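Local atomic coordinates of phosphoglycerate oxidoreductase (Rhizobium etli, PDB entry 4HY3), a protein that probably reduces hydroxypyruvate or glyoxylate with NAD(P)H, as a member of the D-isomer specific 2-hydroxyacid dehydrogenase family. Residues P29-A34 against A77-G82; V227-D232 against F253-R258. All coordinates share one frame; numbering follows the deposited sequence.

Interaction 1: residues P29-A34 against A77-G82; sequences PLAISA and ARYIIG
Arg78 and Pro29 meet because the arginine chain runs out with CG anti to the backbone N (chi1 168°) and then bends at chi3 (-50°). The bend brings the NH1 side of the guanidinium against Pro29 CB and CG. Pro29 CB lies over one face, offset toward the rim, and Pro29 CG is 3.6 Å from Arg78 NH1. In Ile32, CG1 stands anti to the carbonyl carbon (chi1 -54°), and its CD1 comes 3.8 Å from Ala77 CB. Leu30 CD2 touches the same methyl. On the other face of the sheet, Ala31 CB packs against Tyr79 CB, near the edge of the tyrosine ring.

The backbones pair as neighbouring parallel strands. Leu30 O accepts from Arg78 N at 2.9 Å. Ile32 bonds twice: its N reaches Tyr79 O at 3.1 Å, and its O takes Ile81 N at 2.9 Å. Ala34 N closes the series on Ile81 O at 2.9 Å. Strand 57-60 flanks 30-34 on its far side, and helix 320-338 covers the face bearing Ala31 and Tyr79. Asp338 OD1 of that helix forms a salt bridge with Arg78 NH1 and a hydrogen bond with Tyr79 OH. Four backbone hydrogen bonds join buried strands, with Ile32 and Ile80 on one face and Ala31, Ser33, Tyr79 and Ile81 on the other. Asp338 meets the charge of Arg78 and would probably offset the nearby Arg98.

Interaction 2: residues V227-D232 against F253-R258; sequences VLTKSD and FSSMRR
The end of helix 224-229 and the turn leading into strand 233-236 meet the connection from helix 250-254 to strand 261-264 in the NAD-binding, Rossmann-type domain. Strands 233-236 and 261-264 are parallel neighbours, so the contact lies where two helix-to-strand connections run side by side.

Arg257 makes the largest single contribution. Its chain is extended from CG to NE and lies along the turn. Arg257 NH1 forms a salt bridge with Asp232 OD2 at 2.8 Å. The carboxylate meets the edge of the guanidinium, with the two planes 49° apart. The peptide between Lys230 and Ser231 covers one guanidinium face, with Lys230 C 3.4 Å above the plane of the Arg257 group. Nearer the backbone, Arg257 CG approaches Thr229 O at 3.7 Å. Arg257 NH2 makes a second salt bridge, to Glu178. Without the guanidinium, as with an alanine here, Asp232 and Glu178 would probably lose a shared positive partner and the Lys230-Ser231 peptide its cover.

At the other end Thr229 OG1 donates a hydrogen bond to Ser255 O, though its length is doubtful. Leu228 and the selenomethionine at Met256 meet nearly at right angles. With Leu228 CG anti to the backbone N (chi1 -155°), its CD2 reaches Met256 CE at 3.8 Å. Leu248 also packs on Leu228, and Ile285 on Met256.

The contact thus grades from apolar to ionic. A buried leucine-methionine pair lies at one end. At the other, the guanidinium is shared by Asp232 at NH1 and Glu178 at NH2. It would probably favour the ionised form of both acids, and the two bridges would limit its rotation.

Overall arrangement
From the N terminus, strand 30-34 starts the chain's first sheet. Interaction 1 closes when strand 77-82 returns beside it, after 42 residues that include strand 57-60 on the far side of 30-34. The chain then completes that sheet's next strands and passes through helix 131-147 into the seven-stranded parallel sheet of the NAD-binding domain. There interaction 2 closes a shorter loop of 20 residues, which includes strand 233-236. The two loops lie in series, neither nested nor crossed. The centres of interaction 1 and interaction 2 are about 49 Å apart, on opposite sides of the chain's centre. One ties strands within a sheet; the other joins two helix-to-strand connections beside a second sheet.

Interaction 1: residues P29-A34 against A77-G82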
loop_
_atom_site.group_PDB
_atom_site.type_symbol
_atom_site.label_atom_id
_atom_site.label_comp_id
_atom_site.label_asym_id
_atom_site.label_seq_id
_atom_site.Cartn_x
_atom_site.Cartn_y
_atom_site.Cartn_z
ATOM N N PRO A 29 -40.150 -8.633 5.488
ATOM C CA PRO A 29 -40.295 -7.174 5.298
ATOM C C PRO A 29 -40.716 -6.807 3.880
ATOM O O PRO A 29 -40.372 -7.484 2.945
ATOM C CB PRO A 29 -38.889 -6.620 5.545
ATOM C CG PRO A 29 -38.101 -7.756 6.147
ATOM C CD PRO A 29 -38.773 -9.043 5.807
ATOM N N LEU A 30 -41.458 -5.734 3.730
ATOM C CA LEU A 30 -41.970 -5.350 2.437
ATOM C C LEU A 30 -41.283 -4.090 1.965
ATOM O O LEU A 30 -41.128 -3.134 2.726
ATOM C CB LEU A 30 -43.487 -5.126 2.481
ATOM C CG LEU A 30 -44.196 -4.727 1.177
ATOM C CD1 LEU A 30 -45.682 -5.040 1.258
ATOM C CD2 LEU A 30 -44.001 -3.258 0.808
ATOM N N ALA A 31 -40.909 -4.101 0.690
ATOM C CA ALA A 31 -40.328 -2.951 0.045
ATOM C C ALA A 31 -41.014 -2.650 -1.280
ATOM O O ALA A 31 -41.219 -3.549 -2.109
ATOM C CB ALA A 31 -38.840 -3.162 -0.176
ATOM N N ILE A 32 -41.333 -1.372 -1.481
ATOM C CA ILE A 32 -41.914 -0.884 -2.718
ATOM C C ILE A 32 -40.819 -0.586 -3.729
ATOM O O ILE A 32 -39.818 0.054 -3.429
ATOM C CB ILE A 32 -42.778 0.360 -2.446
ATOM C CG1 ILE A 32 -43.804 0.009 -1.373
ATOM C CG2 ILE A 32 -43.476 0.850 -3.718
ATOM C CD1 ILE A 32 -44.695 1.152 -0.961
ATOM N N SER A 33 -41.012 -1.067 -4.944
ATOM C CA SER A 33 -40.075 -0.787 -6.012
ATOM C C SER A 33 -40.639 0.284 -6.963
ATOM O O SER A 33 -41.731 0.157 -7.476
ATOM C CB SER A 33 -39.725 -2.087 -6.718
ATOM O OG SER A 33 -39.062 -1.843 -7.934
ATOM N N ALA A 34 -39.890 1.359 -7.155
ATOM C CA ALA A 34 -40.304 2.490 -8.006
ATOM C C ALA A 34 -39.010 3.148 -8.425
ATOM O O ALA A 34 -38.736 4.299 -8.068
ATOM C CB ALA A 34 -41.166 3.469 -7.227
ATOM N N ALA A 77 -44.793 -1.116 4.487
ATOM C CA ALA A 77 -43.568 -0.832 3.742
ATOM C C ALA A 77 -42.399 -0.319 4.643
ATOM O O ALA A 77 -42.460 0.775 5.225
ATOM C CB ALA A 77 -43.844 0.144 2.601
ATOM N N ARG A 78 -41.346 -1.112 4.745
ATOM C CA ARG A 78 -40.179 -0.716 5.482
ATOM C C ARG A 78 -39.153 0.062 4.625
ATOM O O ARG A 78 -38.284 0.713 5.171
ATOM C CB ARG A 78 -39.523 -1.963 6.085
ATOM C CG ARG A 78 -38.136 -1.706 6.648
ATOM C CD ARG A 78 -37.604 -2.918 7.362
ATOM N NE ARG A 78 -38.581 -3.428 8.309
ATOM C CZ ARG A 78 -38.464 -4.597 8.927
ATOM N NH1 ARG A 78 -37.410 -5.361 8.723
ATOM N NH2 ARG A 78 -39.407 -4.998 9.766
ATOM N N TYR A 79 -39.233 -0.043 3.299
ATOM C CA TYR A 79 -38.263 0.583 2.404
ATOM C C TYR A 79 -38.883 0.954 1.066
ATOM O O TYR A 79 -39.844 0.319 0.625
ATOM C CB TYR A 79 -37.091 -0.351 2.088
ATOM C CG TYR A 79 -36.377 -0.989 3.268
ATOM C CD1 TYR A 79 -35.587 -0.233 4.139
ATOM C CD2 TYR A 79 -36.478 -2.363 3.498
ATOM C CE1 TYR A 79 -34.931 -0.825 5.207
ATOM C CE2 TYR A 79 -35.813 -2.963 4.553
ATOM C CZ TYR A 79 -35.044 -2.192 5.401
ATOM O OH TYR A 79 -34.411 -2.791 6.442
ATOM N N ILE A 80 -38.321 1.974 0.409
ATOM C CA ILE A 80 -38.659 2.292 -0.975
ATOM C C ILE A 80 -37.392 2.190 -1.796
ATOM O O ILE A 80 -36.480 2.999 -1.627
ATOM C CB ILE A 80 -39.202 3.731 -1.125
ATOM C CG1 ILE A 80 -40.246 4.026 -0.047
ATOM C CG2 ILE A 80 -39.755 3.958 -2.523
ATOM C CD1 ILE A 80 -41.641 4.264 -0.564
ATOM N N ILE A 81 -37.296 1.197 -2.673
ATOM C CA ILE A 81 -36.194 1.214 -3.629
ATOM C C ILE A 81 -36.607 2.155 -4.767
ATOM O O ILE A 81 -37.569 1.870 -5.481
ATOM C CB ILE A 81 -35.846 -0.200 -4.138
ATOM C CG1 ILE A 81 -35.822 -1.194 -2.965
ATOM C CG2 ILE A 81 -34.520 -0.187 -4.893
ATOM C CD1 ILE A 81 -35.644 -2.654 -3.353
ATOM N N GLY A 82 -35.912 3.287 -4.894
ATOM C CA GLY A 82 -36.175 4.311 -5.939
ATOM C C GLY A 82 -36.384 5.751 -5.460
ATOM O O GLY A 82 -35.911 6.127 -4.383
#

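Interaction 2: residues V227-D232 against F253-R258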
loop_
_atom_site.group_PDB
_atom_site.type_symbol
_atom_site.label_atom_id
_atom_site.label_comp_id
_atom_site.label_asym_id
_atom_site.label_seq_id
_atom_site.Cartn_x
_atom_site.Cartn_y
_atom_site.Cartn_z
ATOM N N VAL A 227 -2.645 23.844 -8.120
ATOM C CA VAL A 227 -3.126 22.654 -8.819
ATOM C C VAL A 227 -3.093 22.938 -10.308
ATOM O O VAL A 227 -2.680 22.099 -11.128
ATOM C CB VAL A 227 -4.570 22.290 -8.387
ATOM C CG1 VAL A 227 -5.231 21.297 -9.339
ATOM C CG2 VAL A 227 -4.578 21.740 -6.974
ATOM N N LEU A 228 -3.503 24.153 -10.636
ATOM C CA LEU A 228 -3.692 24.570 -11.999
ATOM C C LEU A 228 -2.337 24.843 -12.655
ATOM O O LEU A 228 -2.200 24.765 -13.880
ATOM C CB LEU A 228 -4.565 25.821 -11.987
ATOM C CG LEU A 228 -5.399 26.168 -13.212
ATOM C CD1 LEU A 228 -6.532 27.128 -12.857
ATOM C CD2 LEU A 228 -4.513 26.779 -14.286
ATOM N N THR A 229 -1.330 25.111 -11.824
ATOM C CA THR A 229 -0.104 25.733 -12.296
ATOM C C THR A 229 1.139 24.875 -12.199
ATOM O O THR A 229 1.879 24.751 -13.180
ATOM C CB THR A 229 0.068 27.138 -11.658
ATOM O OG1 THR A 229 -0.322 28.128 -12.624
ATOM C CG2 THR A 229 1.505 27.404 -11.149
ATOM N N LYS A 230 1.361 24.288 -11.028
ATOM C CA LYS A 230 2.515 23.422 -10.769
ATOM C C LYS A 230 2.213 21.956 -11.090
ATOM O O LYS A 230 2.646 21.058 -10.357
ATOM C CB LYS A 230 2.902 23.547 -9.302
ATOM C CG LYS A 230 2.585 24.928 -8.759
ATOM C CD LYS A 230 3.200 25.217 -7.408
ATOM C CE LYS A 230 3.383 26.713 -7.287
ATOM N NZ LYS A 230 3.050 27.186 -5.922
ATOM N N SER A 231 1.469 21.715 -12.176
ATOM C CA SER A 231 0.983 20.356 -12.453
ATOM C C SER A 231 1.119 19.889 -13.911
ATOM O O SER A 231 0.844 20.642 -14.855
ATOM C CB SER A 231 -0.460 20.168 -11.940
ATOM O OG SER A 231 -0.497 19.806 -10.572
ATOM N N ASP A 232 1.553 18.639 -14.073
ATOM C CA ASP A 232 1.675 18.036 -15.387
ATOM C C ASP A 232 0.393 17.336 -15.790
ATOM O O ASP A 232 0.058 17.286 -16.980
ATOM C CB ASP A 232 2.838 17.060 -15.418
ATOM C CG ASP A 232 4.173 17.740 -15.173
ATOM O OD1 ASP A 232 4.579 18.603 -16.004
ATOM O OD2 ASP A 232 4.817 17.394 -14.155
ATOM N N PHE A 253 -6.228 28.621 -18.470
ATOM C CA PHE A 253 -5.472 27.669 -19.282
ATOM C C PHE A 253 -4.008 28.024 -19.535
ATOM O O PHE A 253 -3.124 27.213 -19.293
ATOM C CB PHE A 253 -6.209 27.341 -20.573
ATOM C CG PHE A 253 -7.394 26.451 -20.357
ATOM C CD1 PHE A 253 -7.218 25.116 -19.973
ATOM C CD2 PHE A 253 -8.686 26.940 -20.503
ATOM C CE1 PHE A 253 -8.310 24.291 -19.756
ATOM C CE2 PHE A 253 -9.779 26.118 -20.284
ATOM C CZ PHE A 253 -9.590 24.795 -19.912
ATOM N N SER A 254 -3.763 29.237 -20.025
ATOM C CA SER A 254 -2.411 29.804 -20.118
ATOM C C SER A 254 -1.617 29.687 -18.800
ATOM O O SER A 254 -0.412 29.461 -18.810
ATOM C CB SER A 254 -2.503 31.277 -20.529
ATOM O OG SER A 254 -3.515 31.966 -19.782
ATOM N N SER A 255 -2.297 29.837 -17.668
ATOM C CA SER A 255 -1.656 29.738 -16.365
ATOM C C SER A 255 -0.912 28.411 -16.130
ATOM O O SER A 255 -0.224 28.252 -15.118
ATOM C CB SER A 255 -2.714 29.955 -15.280
ATOM O OG SER A 255 -2.433 29.199 -14.114
HETATM N N MSE A 256 -1.065 27.469 -17.058
HETATM C CA MSE A 256 -0.603 26.089 -16.871
HETATM C C MSE A 256 0.858 25.932 -17.228
HETATM O O MSE A 256 1.505 26.890 -17.633
HETATM C CB MSE A 256 -1.510 25.135 -17.689
HETATM C CG MSE A 256 -2.696 24.579 -16.869
HETATM SE SE MSE A 256 -4.135 23.645 -17.887
HETATM C CE MSE A 256 -5.682 24.073 -16.739
ATOM N N ARG A 257 1.396 24.725 -17.041
ATOM C CA ARG A 257 2.704 24.357 -17.574
ATOM C C ARG A 257 2.559 24.070 -19.037
ATOM O O ARG A 257 1.447 23.974 -19.548
ATOM C CB ARG A 257 3.241 23.111 -16.904
ATOM C CG ARG A 257 4.192 23.374 -15.771
ATOM C CD ARG A 257 4.549 22.066 -15.114
ATOM N NE ARG A 257 5.000 22.290 -13.752
ATOM C CZ ARG A 257 5.203 21.327 -12.859
ATOM N NH1 ARG A 257 4.979 20.060 -13.185
ATOM N NH2 ARG A 257 5.637 21.630 -11.638
ATOM N N ARG A 258 3.695 23.889 -19.699
ATOM C CA ARG A 258 3.751 23.898 -21.153
ATOM C C ARG A 258 2.999 22.713 -21.739
ATOM O O ARG A 258 1.834 22.870 -22.113
ATOM C CB ARG A 258 5.206 23.997 -21.632
ATOM C CG ARG A 258 5.433 23.981 -23.138
ATOM C CD ARG A 258 4.738 25.085 -23.921
ATOM N NE ARG A 258 4.923 24.799 -25.351
ATOM C CZ ARG A 258 4.125 25.197 -26.343
ATOM N NH1 ARG A 258 3.045 25.945 -26.096
ATOM N NH2 ARG A 258 4.417 24.841 -27.595
#